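Local coordinates for vesicular integral-membrane protein VIP36 (Canis lupus familiaris, PDB 2E6V) that binds high-mannose glycans through its calcium-dependent lumenal lectin domain and helps to sort and transport glycoproteins in the early secretory pathway, at residues T43-S48 against D213-H218; Y116-T121 against Y140-D145; F126-V131 against W148-G153. One frame throughout, in Å; residues are numbered along the deposited sequence.

Contact 1 of 3, residues T43-S48 against D213-H218; sequences TPDERS and DLSDNH. With MAN (alpha-D-mannopyranose), chain F; BMA (beta-D-mannopyranose), chain B.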
loop_
_atom_site.group_PDB
_atom_site.type_symbol
_atom_site.label_atom_id
_atom_site.label_comp_id
_atom_site.label_asym_id
_atom_site.label_seq_id
_atom_site.Cartn_x
_atom_site.Cartn_y
_atom_site.Cartn_z
ATOM N N THR A 43 0.273 -13.461 -4.295
ATOM C CA THR A 43 0.965 -14.289 -5.267
ATOM C C THR A 43 1.693 -15.433 -4.595
ATOM O O THR A 43 2.301 -15.244 -3.528
ATOM C CB THR A 43 2.075 -13.545 -6.057
ATOM O OG1 THR A 43 3.214 -13.346 -5.201
ATOM C CG2 THR A 43 1.590 -12.196 -6.673
ATOM N N PRO A 44 1.697 -16.615 -5.241
ATOM C CA PRO A 44 2.617 -17.676 -4.827
ATOM C C PRO A 44 4.041 -17.402 -5.277
ATOM O O PRO A 44 4.299 -16.417 -5.972
ATOM C CB PRO A 44 2.072 -18.916 -5.546
ATOM C CG PRO A 44 1.368 -18.375 -6.732
ATOM C CD PRO A 44 0.830 -17.040 -6.356
ATOM N N ASP A 45 4.943 -18.302 -4.896
ATOM C CA ASP A 45 6.353 -18.226 -5.247
ATOM C C ASP A 45 6.608 -18.879 -6.615
ATOM O O ASP A 45 7.375 -19.836 -6.743
ATOM C CB ASP A 45 7.216 -18.847 -4.131
ATOM C CG ASP A 45 8.703 -18.517 -4.277
ATOM O OD1 ASP A 45 9.069 -17.748 -5.199
ATOM O OD2 ASP A 45 9.521 -19.038 -3.475
ATOM N N GLU A 46 5.966 -18.323 -7.634
ATOM C CA GLU A 46 5.962 -18.838 -8.998
ATOM C C GLU A 46 6.095 -17.624 -9.892
ATOM O O GLU A 46 5.666 -16.537 -9.521
ATOM C CB GLU A 46 4.616 -19.518 -9.290
ATOM C CG GLU A 46 4.293 -20.757 -8.421
ATOM C CD GLU A 46 2.894 -21.299 -8.689
ATOM O OE1 GLU A 46 2.372 -21.041 -9.809
ATOM O OE2 GLU A 46 2.308 -21.967 -7.788
ATOM N N ARG A 47 6.660 -17.783 -11.072
ATOM C CA ARG A 47 6.901 -16.618 -11.915
ATOM C C ARG A 47 5.650 -16.046 -12.605
ATOM O O ARG A 47 4.659 -16.754 -12.818
ATOM C CB ARG A 47 7.995 -16.939 -12.923
ATOM C CG ARG A 47 9.303 -17.344 -12.273
ATOM C CD ARG A 47 10.431 -17.385 -13.291
ATOM N NE ARG A 47 10.250 -18.437 -14.289
ATOM C CZ ARG A 47 10.881 -19.612 -14.260
ATOM N NH1 ARG A 47 11.742 -19.887 -13.282
ATOM N NH2 ARG A 47 10.654 -20.513 -15.219
ATOM N N SER A 48 5.698 -14.753 -12.926
ATOM C CA SER A 48 4.633 -14.086 -13.702
ATOM C C SER A 48 3.249 -14.113 -13.049
ATOM O O SER A 48 2.266 -14.520 -13.659
ATOM C CB SER A 48 4.558 -14.682 -15.103
ATOM O OG SER A 48 5.824 -14.611 -15.727
ATOM N N ASP A 213 10.072 -12.597 -13.731
ATOM C CA ASP A 213 11.037 -13.709 -13.862
ATOM C C ASP A 213 11.543 -14.092 -12.478
ATOM O O ASP A 213 12.132 -15.176 -12.285
ATOM C CB ASP A 213 12.224 -13.305 -14.759
ATOM C CG ASP A 213 13.129 -14.499 -15.130
ATOM O OD1 ASP A 213 12.818 -15.229 -16.125
ATOM O OD2 ASP A 213 14.169 -14.705 -14.439
ATOM N N LEU A 214 11.338 -13.191 -11.513
ATOM C CA LEU A 214 11.667 -13.489 -10.120
ATOM C C LEU A 214 10.394 -13.463 -9.312
ATOM O O LEU A 214 9.445 -12.718 -9.636
ATOM C CB LEU A 214 12.685 -12.503 -9.575
ATOM C CG LEU A 214 14.044 -12.461 -10.295
ATOM C CD1 LEU A 214 14.836 -11.261 -9.815
ATOM C CD2 LEU A 214 14.848 -13.774 -10.079
ATOM N N SER A 215 10.356 -14.281 -8.271
ATOM C CA SER A 215 9.104 -14.508 -7.576
ATOM C C SER A 215 9.266 -14.463 -6.068
ATOM O O SER A 215 10.359 -14.246 -5.583
ATOM C CB SER A 215 8.530 -15.864 -7.997
ATOM O OG SER A 215 9.303 -16.894 -7.405
ATOM N N ASP A 216 8.150 -14.659 -5.359
ATOM C CA ASP A 216 8.069 -14.631 -3.905
ATOM C C ASP A 216 6.615 -14.809 -3.434
ATOM O O ASP A 216 5.681 -14.539 -4.190
ATOM C CB ASP A 216 8.644 -13.328 -3.351
ATOM C CG ASP A 216 9.898 -13.544 -2.485
ATOM O OD1 ASP A 216 10.371 -14.690 -2.322
ATOM O OD2 ASP A 216 10.432 -12.556 -1.955
ATOM N N ASN A 217 6.419 -15.284 -2.200
ATOM C CA ASN A 217 5.074 -15.254 -1.619
ATOM C C ASN A 217 4.836 -13.855 -1.097
ATOM O O ASN A 217 5.628 -13.342 -0.303
ATOM C CB ASN A 217 4.887 -16.238 -0.458
ATOM C CG ASN A 217 5.128 -17.663 -0.861
ATOM O OD1 ASN A 217 4.198 -18.376 -1.315
ATOM N ND2 ASN A 217 6.382 -18.124 -0.667
ATOM N N HIS A 218 3.740 -13.253 -1.523
ATOM C CA HIS A 218 3.324 -11.982 -0.973
ATOM C C HIS A 218 1.996 -12.194 -0.263
ATOM O O HIS A 218 0.984 -12.537 -0.909
ATOM C CB HIS A 218 3.216 -10.943 -2.072
ATOM C CG HIS A 218 4.503 -10.716 -2.799
ATOM N ND1 HIS A 218 4.867 -11.448 -3.908
ATOM C CD2 HIS A 218 5.529 -9.862 -2.556
ATOM C CE1 HIS A 218 6.052 -11.041 -4.331
ATOM N NE2 HIS A 218 6.473 -10.080 -3.526
HETATM C C1 MAN F . 11.687 -9.493 -15.500
HETATM C C2 MAN F . 10.528 -8.516 -15.781
HETATM C C3 MAN F . 10.475 -7.408 -14.721
HETATM C C4 MAN F . 10.560 -7.982 -13.305
HETATM C C5 MAN F . 11.720 -8.987 -13.208
HETATM C C6 MAN F . 11.847 -9.612 -11.832
HETATM O O2 MAN F . 9.262 -9.153 -15.838
HETATM O O3 MAN F . 9.353 -6.549 -14.902
HETATM O O4 MAN F . 10.838 -6.923 -12.440
HETATM O O5 MAN F . 11.578 -10.009 -14.185
HETATM O O6 MAN F . 10.680 -10.357 -11.542
HETATM C C1 BMA B . 19.190 -10.772 -13.041
HETATM C C2 BMA B . 18.361 -10.075 -14.145
HETATM C C3 BMA B . 16.949 -10.703 -14.260
HETATM C C4 BMA B . 17.018 -12.222 -14.244
HETATM C C5 BMA B . 17.697 -12.640 -12.957
HETATM C C6 BMA B . 17.618 -14.154 -12.749
HETATM O O1 BMA B . 20.571 -10.461 -13.126
HETATM O O2 BMA B . 19.048 -10.069 -15.390
HETATM O O3 BMA B . 16.259 -10.299 -15.420
HETATM O O4 BMA B . 15.741 -12.793 -14.377
HETATM O O5 BMA B . 19.040 -12.186 -13.073
HETATM O O6 BMA B . 18.908 -14.728 -12.619
#

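Contact 2 of 3, residues Y116-T121 against Y140-D145; sequences YPNDET and YDHSKD. With CA (calcium ion), chain H; MAN (alpha-D-mannopyranose), chain C; MAN (alpha-D-mannopyranose), chain F; BMA (beta-D-mannopyranose), chain B.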
loop_
_atom_site.group_PDB
_atom_site.type_symbol
_atom_site.label_atom_id
_atom_site.label_comp_id
_atom_site.label_asym_id
_atom_site.label_seq_id
_atom_site.Cartn_x
_atom_site.Cartn_y
_atom_site.Cartn_z
ATOM N N TYR A 116 12.889 -5.849 -5.440
ATOM C CA TYR A 116 13.868 -6.132 -6.484
ATOM C C TYR A 116 14.347 -4.881 -7.189
ATOM O O TYR A 116 13.546 -4.108 -7.711
ATOM C CB TYR A 116 13.375 -7.199 -7.494
ATOM C CG TYR A 116 14.373 -7.459 -8.601
ATOM C CD1 TYR A 116 15.548 -8.192 -8.364
ATOM C CD2 TYR A 116 14.171 -6.927 -9.896
ATOM C CE1 TYR A 116 16.495 -8.401 -9.394
ATOM C CE2 TYR A 116 15.080 -7.131 -10.912
ATOM C CZ TYR A 116 16.246 -7.862 -10.665
ATOM O OH TYR A 116 17.150 -8.044 -11.700
ATOM N N PRO A 117 15.670 -4.683 -7.213
ATOM C CA PRO A 117 16.284 -3.549 -7.876
ATOM C C PRO A 117 16.315 -3.747 -9.391
ATOM O O PRO A 117 17.258 -4.356 -9.921
ATOM C CB PRO A 117 17.700 -3.549 -7.305
ATOM C CG PRO A 117 17.964 -4.970 -6.923
ATOM C CD PRO A 117 16.659 -5.565 -6.567
ATOM N N ASN A 118 15.287 -3.249 -10.081
ATOM C CA ASN A 118 15.216 -3.391 -11.518
ATOM C C ASN A 118 16.311 -2.535 -12.191
ATOM O O ASN A 118 16.913 -2.924 -13.193
ATOM C CB ASN A 118 13.837 -2.967 -12.018
ATOM C CG ASN A 118 12.739 -3.847 -11.514
ATOM O OD1 ASN A 118 12.250 -3.661 -10.398
ATOM N ND2 ASN A 118 12.320 -4.809 -12.333
ATOM N N ASP A 119 16.543 -1.361 -11.618
ATOM C CA ASP A 119 17.592 -0.458 -12.043
ATOM C C ASP A 119 18.983 -1.051 -11.773
ATOM O O ASP A 119 19.442 -1.122 -10.621
ATOM C CB ASP A 119 17.414 0.862 -11.325
ATOM C CG ASP A 119 18.416 1.887 -11.742
ATOM O OD1 ASP A 119 19.269 1.603 -12.626
ATOM O OD2 ASP A 119 18.335 2.990 -11.182
ATOM N N GLU A 120 19.653 -1.459 -12.848
ATOM C CA GLU A 120 20.849 -2.309 -12.732
ATOM C C GLU A 120 22.071 -1.631 -12.089
ATOM O O GLU A 120 22.966 -2.305 -11.607
ATOM C CB GLU A 120 21.214 -2.928 -14.094
ATOM C CG GLU A 120 20.722 -4.395 -14.273
ATOM C CD GLU A 120 20.758 -4.878 -15.744
ATOM O OE1 GLU A 120 21.149 -6.053 -15.985
ATOM O OE2 GLU A 120 20.386 -4.086 -16.654
ATOM N N THR A 121 22.109 -0.305 -12.094
ATOM C CA THR A 121 23.188 0.427 -11.454
ATOM C C THR A 121 22.562 1.470 -10.548
ATOM O O THR A 121 22.442 2.654 -10.909
ATOM C CB THR A 121 24.116 1.113 -12.482
ATOM O OG1 THR A 121 23.353 2.030 -13.276
ATOM C CG2 THR A 121 24.841 0.047 -13.400
ATOM N N TYR A 140 4.303 4.826 -13.688
ATOM C CA TYR A 140 5.324 4.262 -12.801
ATOM C C TYR A 140 6.384 3.539 -13.646
ATOM O O TYR A 140 6.097 2.540 -14.292
ATOM C CB TYR A 140 4.681 3.305 -11.796
ATOM C CG TYR A 140 5.645 2.425 -11.007
ATOM C CD1 TYR A 140 6.307 2.910 -9.899
ATOM C CD2 TYR A 140 5.883 1.106 -11.383
ATOM C CE1 TYR A 140 7.169 2.120 -9.167
ATOM C CE2 TYR A 140 6.733 0.301 -10.662
ATOM C CZ TYR A 140 7.387 0.813 -9.556
ATOM O OH TYR A 140 8.249 0.017 -8.837
ATOM N N ASP A 141 7.613 4.036 -13.619
ATOM C CA ASP A 141 8.710 3.380 -14.346
ATOM C C ASP A 141 9.273 2.164 -13.580
ATOM O O ASP A 141 10.150 2.293 -12.707
ATOM C CB ASP A 141 9.826 4.371 -14.673
ATOM C CG ASP A 141 10.820 3.829 -15.714
ATOM O OD1 ASP A 141 11.755 4.596 -16.012
ATOM O OD2 ASP A 141 10.668 2.685 -16.257
ATOM N N HIS A 142 8.750 0.992 -13.917
ATOM C CA HIS A 142 9.116 -0.252 -13.241
ATOM C C HIS A 142 10.627 -0.483 -13.315
ATOM O O HIS A 142 11.235 -0.933 -12.351
ATOM C CB HIS A 142 8.332 -1.430 -13.848
ATOM C CG HIS A 142 8.579 -2.735 -13.167
ATOM N ND1 HIS A 142 8.103 -3.021 -11.905
ATOM C CD2 HIS A 142 9.256 -3.836 -13.572
ATOM C CE1 HIS A 142 8.491 -4.237 -11.554
ATOM N NE2 HIS A 142 9.183 -4.755 -12.552
ATOM N N SER A 143 11.217 -0.110 -14.447
ATOM C CA SER A 143 12.634 -0.354 -14.741
ATOM C C SER A 143 13.577 0.506 -13.921
ATOM O O SER A 143 14.771 0.229 -13.874
ATOM C CB SER A 143 12.907 -0.066 -16.220
ATOM O OG SER A 143 13.200 1.326 -16.398
ATOM N N LYS A 144 13.064 1.570 -13.313
ATOM C CA LYS A 144 13.888 2.442 -12.484
ATOM C C LYS A 144 13.400 2.472 -11.042
ATOM O O LYS A 144 13.634 3.443 -10.313
ATOM C CB LYS A 144 13.942 3.876 -13.053
ATOM C CG LYS A 144 14.264 4.003 -14.539
ATOM C CD LYS A 144 15.595 3.374 -14.949
ATOM C CE LYS A 144 16.717 4.385 -15.089
ATOM N NZ LYS A 144 17.961 3.641 -15.440
ATOM N N ASP A 145 12.685 1.425 -10.651
ATOM C CA ASP A 145 12.080 1.328 -9.330
ATOM C C ASP A 145 11.247 2.550 -8.919
ATOM O O ASP A 145 11.129 2.875 -7.731
ATOM C CB ASP A 145 13.151 1.004 -8.309
ATOM C CG ASP A 145 13.958 -0.209 -8.703
ATOM O OD1 ASP A 145 15.178 -0.051 -8.920
ATOM O OD2 ASP A 145 13.354 -1.304 -8.845
HETATM CA CA CA H . 11.799 -2.914 -8.417
HETATM C C1 MAN C . 15.053 -9.632 -15.008
HETATM C C2 MAN C . 14.060 -9.516 -16.149
HETATM C C3 MAN C . 14.759 -8.682 -17.234
HETATM C C4 MAN C . 15.123 -7.286 -16.709
HETATM C C5 MAN C . 15.891 -7.388 -15.377
HETATM C C6 MAN C . 15.974 -6.051 -14.626
HETATM O O2 MAN C . 12.938 -8.785 -15.658
HETATM O O3 MAN C . 13.934 -8.573 -18.365
HETATM O O4 MAN C . 15.874 -6.567 -17.679
HETATM O O5 MAN C . 15.300 -8.332 -14.492
HETATM O O6 MAN C . 17.170 -5.986 -13.862
HETATM C C1 MAN F . 11.687 -9.493 -15.500
HETATM C C2 MAN F . 10.528 -8.516 -15.781
HETATM C C3 MAN F . 10.475 -7.408 -14.721
HETATM C C4 MAN F . 10.560 -7.982 -13.305
HETATM C C5 MAN F . 11.720 -8.987 -13.208
HETATM C C6 MAN F . 11.847 -9.612 -11.832
HETATM O O2 MAN F . 9.262 -9.153 -15.838
HETATM O O3 MAN F . 9.353 -6.549 -14.902
HETATM O O4 MAN F . 10.838 -6.923 -12.440
HETATM O O5 MAN F . 11.578 -10.009 -14.185
HETATM O O6 MAN F . 10.680 -10.357 -11.542
HETATM C C1 BMA B . 19.190 -10.772 -13.041
HETATM C C2 BMA B . 18.361 -10.075 -14.145
HETATM C C3 BMA B . 16.949 -10.703 -14.260
HETATM C C4 BMA B . 17.018 -12.222 -14.244
HETATM C C5 BMA B . 17.697 -12.640 -12.957
HETATM C C6 BMA B . 17.618 -14.154 -12.749
HETATM O O1 BMA B . 20.571 -10.461 -13.126
HETATM O O2 BMA B . 19.048 -10.069 -15.390
HETATM O O3 BMA B . 16.259 -10.299 -15.420
HETATM O O4 BMA B . 15.741 -12.793 -14.377
HETATM O O5 BMA B . 19.040 -12.186 -13.073
HETATM O O6 BMA B . 18.908 -14.728 -12.619
HETATM O O HOH W 1 10.164 -1.913 -9.848
HETATM O O HOH W 2 10.483 -4.695 -8.245
#

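Contact 3 of 3, residues F126-V131 against W148-G153; sequences FPYISV and WTELAG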
loop_
_atom_site.group_PDB
_atom_site.type_symbol
_atom_site.label_atom_id
_atom_site.label_comp_id
_atom_site.label_asym_id
_atom_site.label_seq_id
_atom_site.Cartn_x
_atom_site.Cartn_y
_atom_site.Cartn_z
ATOM N N PHE A 126 17.820 -2.364 -1.087
ATOM C CA PHE A 126 16.468 -2.913 -1.072
ATOM C C PHE A 126 16.351 -3.924 0.065
ATOM O O PHE A 126 17.374 -4.332 0.633
ATOM C CB PHE A 126 16.174 -3.566 -2.431
ATOM C CG PHE A 126 15.866 -2.556 -3.531
ATOM C CD1 PHE A 126 16.848 -1.690 -3.990
ATOM C CD2 PHE A 126 14.586 -2.439 -4.042
ATOM C CE1 PHE A 126 16.571 -0.752 -4.949
ATOM C CE2 PHE A 126 14.290 -1.496 -5.005
ATOM C CZ PHE A 126 15.278 -0.648 -5.461
ATOM N N PRO A 127 15.116 -4.308 0.447
ATOM C CA PRO A 127 13.853 -3.779 -0.044
ATOM C C PRO A 127 13.722 -2.320 0.308
ATOM O O PRO A 127 14.280 -1.854 1.320
ATOM C CB PRO A 127 12.811 -4.586 0.723
ATOM C CG PRO A 127 13.529 -5.811 1.226
ATOM C CD PRO A 127 14.917 -5.374 1.453
ATOM N N TYR A 128 12.979 -1.611 -0.526
ATOM C CA TYR A 128 12.814 -0.181 -0.421
ATOM C C TYR A 128 11.325 0.138 -0.396
ATOM O O TYR A 128 10.557 -0.371 -1.207
ATOM C CB TYR A 128 13.491 0.496 -1.630
ATOM C CG TYR A 128 13.732 1.967 -1.457
ATOM C CD1 TYR A 128 14.835 2.443 -0.727
ATOM C CD2 TYR A 128 12.875 2.899 -2.015
ATOM C CE1 TYR A 128 15.065 3.831 -0.564
ATOM C CE2 TYR A 128 13.091 4.290 -1.873
ATOM C CZ TYR A 128 14.173 4.754 -1.141
ATOM O OH TYR A 128 14.359 6.135 -0.984
ATOM N N ILE A 129 10.922 0.982 0.535
ATOM C CA ILE A 129 9.560 1.454 0.623
ATOM C C ILE A 129 9.495 2.899 0.160
ATOM O O ILE A 129 10.330 3.709 0.544
ATOM C CB ILE A 129 9.064 1.375 2.055
ATOM C CG1 ILE A 129 9.114 -0.079 2.547
ATOM C CG2 ILE A 129 7.655 2.010 2.188
ATOM C CD1 ILE A 129 8.428 -0.312 3.817
ATOM N N SER A 130 8.500 3.225 -0.666
ATOM C CA SER A 130 8.328 4.589 -1.171
ATOM C C SER A 130 6.867 4.919 -1.417
ATOM O O SER A 130 6.020 4.007 -1.550
ATOM C CB SER A 130 9.098 4.745 -2.454
ATOM O OG SER A 130 8.642 3.795 -3.380
ATOM N N VAL A 131 6.559 6.210 -1.479
ATOM C CA VAL A 131 5.197 6.656 -1.784
ATOM C C VAL A 131 5.144 7.471 -3.048
ATOM O O VAL A 131 6.080 8.187 -3.376
ATOM C CB VAL A 131 4.558 7.442 -0.636
ATOM C CG1 VAL A 131 4.304 6.484 0.537
ATOM C CG2 VAL A 131 5.469 8.611 -0.205
ATOM N N TRP A 148 11.909 8.297 -10.253
ATOM C CA TRP A 148 11.512 9.635 -10.771
ATOM C C TRP A 148 10.069 10.098 -10.469
ATOM O O TRP A 148 9.752 11.253 -10.658
ATOM C CB TRP A 148 11.909 9.812 -12.242
ATOM C CG TRP A 148 13.398 9.729 -12.345
ATOM C CD1 TRP A 148 14.153 8.587 -12.468
ATOM C CD2 TRP A 148 14.333 10.808 -12.205
ATOM N NE1 TRP A 148 15.487 8.892 -12.437
ATOM C CE2 TRP A 148 15.641 10.240 -12.271
ATOM C CE3 TRP A 148 14.202 12.195 -12.050
ATOM C CZ2 TRP A 148 16.802 11.011 -12.214
ATOM C CZ3 TRP A 148 15.365 12.968 -11.985
ATOM C CH2 TRP A 148 16.650 12.371 -12.067
ATOM N N THR A 149 9.224 9.230 -9.917
ATOM C CA THR A 149 7.848 9.638 -9.520
ATOM C C THR A 149 7.544 9.520 -8.015
ATOM O O THR A 149 6.404 9.681 -7.581
ATOM C CB THR A 149 6.767 8.853 -10.326
ATOM O OG1 THR A 149 7.120 7.462 -10.389
ATOM C CG2 THR A 149 6.646 9.404 -11.759
ATOM N N GLU A 150 8.561 9.261 -7.210
ATOM C CA GLU A 150 8.338 9.053 -5.800
ATOM C C GLU A 150 8.495 10.368 -5.003
ATOM O O GLU A 150 9.219 11.273 -5.411
ATOM C CB GLU A 150 9.249 7.912 -5.291
ATOM C CG GLU A 150 10.510 8.341 -4.516
ATOM C CD GLU A 150 11.695 7.354 -4.612
ATOM O OE1 GLU A 150 11.517 6.177 -4.999
ATOM O OE2 GLU A 150 12.835 7.771 -4.282
ATOM N N LEU A 151 7.832 10.467 -3.859
ATOM C CA LEU A 151 7.942 11.665 -3.033
ATOM C C LEU A 151 8.945 11.525 -1.914
ATOM O O LEU A 151 9.459 12.519 -1.428
ATOM C CB LEU A 151 6.591 11.979 -2.401
ATOM C CG LEU A 151 5.496 12.264 -3.411
ATOM C CD1 LEU A 151 4.159 12.334 -2.694
ATOM C CD2 LEU A 151 5.835 13.580 -4.098
ATOM N N ALA A 152 9.176 10.286 -1.485
ATOM C CA ALA A 152 10.073 9.925 -0.370
ATOM C C ALA A 152 10.104 8.394 -0.264
ATOM O O ALA A 152 9.322 7.703 -0.910
ATOM C CB ALA A 152 9.598 10.555 0.960
ATOM N N GLY A 153 11.023 7.875 0.535
ATOM C CA GLY A 153 11.168 6.434 0.711
ATOM C C GLY A 153 12.203 6.137 1.778
ATOM O O GLY A 153 12.923 7.026 2.204
#

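Contact 1 of 3, residues T43-S48 against D213-H218
The imidazole of H218 donates through ND1 to OG1 of T43 over 2.8 Å, a nearly straight bond (173° at the hydrogen) that lies in the ring plane. The two side chains run side by side and point the same way from the sheet, and T43 brings its hydroxyl to the ring edge by setting OG1 between its own backbone N and carbonyl carbon (chi1 74°). The backbones pair as well: H218 N donates to T43 O at 3.2 Å. In the L-type lectin sandwich this antiparallel pair joins strand 40-43 to strand 217-227; beyond it the backbones draw closer still, to 4.2 Å between the CA atoms of D45 and D216, and residues 213-214 lie at the carbohydrate site. There the backbone N of D213 donates to the ring oxygen O5 of a mannose at 3.0 Å, and L214 N to its O6 at 2.9 Å. D45 is the centre of an inverse gamma turn, and T75 hydrogen-bonds to its OD2. D216 forms a salt bridge with R159. Farther out, S215 CB packs on E46 O at 3.3 Å, and the bent side chain of R47 lays its CD against D213 O.

Contact 2 of 3, residues Y116-T121 against Y140-D145
N118 and D145 meet at a calcium ion, in the metal site of an L-type lectin, where two loops following neighbouring strands hold the ion beside the sugar pocket. N118 OD1 binds calcium at 2.2 Å and D145 OD2 at 2.3 Å; Y116 O, two waters and further atoms complete the shell, D114 being a calcium ligand as well. With CG anti to its carbonyl carbon (chi1 -64°), the N118 amide stands between metal and sugar, OD1 on the ion and ND2 donating to O4 of a mannose at 2.6 Å. H142, with CG anti to the backbone N (chi1 -177°), brings NE2 to the same O4, donating at 2.7 Å. Amide and imidazole planes are 61° apart, with N118 OD1 above one ring face, toward its rim. The D145 carboxylate also accepts two backbone N-H groups: N118 N reaches the syn lone pair of OD2 at 3.0 Å, and D119 N approaches OD1 from above the carboxylate plane. These bonds fix the rotation of a group already held by the metal. Y116 OH hydrogen-bonds to O6 of a second mannose, which in turn donates to N118 O. At the outer rim the K144 chain, bent at chi2 and chi3, curls back to place NZ 3.7 Å from D119 OD1, a long salt bridge.

Contact 3 of 3, residues F126-V131 against W148-G153
V131 is joined to L151 and A152 by two backbone hydrogen bonds where strand 152-155, outermost in the sheet, runs beside strand 128-135, in the seven-stranded antiparallel sheet whose opposite edge is strand 27-31. L151 N donates to V131 O at 2.9 Å, nearly straight at 168°, and V131 N donates to A152 O at 3.2 Å. Both carbonyls also receive a CA-H...O contact, from E150 CA and S130 CA respectively. This is the close-packed part of the contact. V131 sets CG1 anti to its carbonyl carbon (chi1 -69°), which leaves CG2 to meet L151 CB at 4.2 Å, the two side chains crossing at about a right angle. V131 is buried against I192 and I194 of strand 189-194 and L176 and V178 of strand 175-181, so this face looks into the sandwich between the two sheets. The other face, which carries Y128 and S130, is looser. There the E150 chain passes Y128 at about a right angle, its carboxylate plane 28° from the ring plane, and OE1 comes no closer to Y128 CE2 than 4.0 Å. Its charge is met by R124, which forms a salt bridge with E150 and a cation-pi contact with the Y128 ring. G153 has no side chain, and the phenol lies beside its backbone, with Y128 OH 3.5 Å from G153 C.

All three contacts belong to one L-type lectin domain, a sandwich of two seven-stranded antiparallel sheets. Contacts 2 and 3 are neighbours, their centres about 11 Å apart, and their segments alternate along the chain between residues 116 and 153; F126 of contact 3 packs on P117 and D145 of contact 2. Contact 1, joining segments far apart in sequence, brackets both, with its centre about 17 Å from that of contact 2 and 21 Å from that of contact 3. L214 of contact 1 touches Y116 of contact 2, and the same mannose is bound by both. The glycan site is assembled from distant loops, while contact 3 lies in the sheet whose strands lead into the calcium loops.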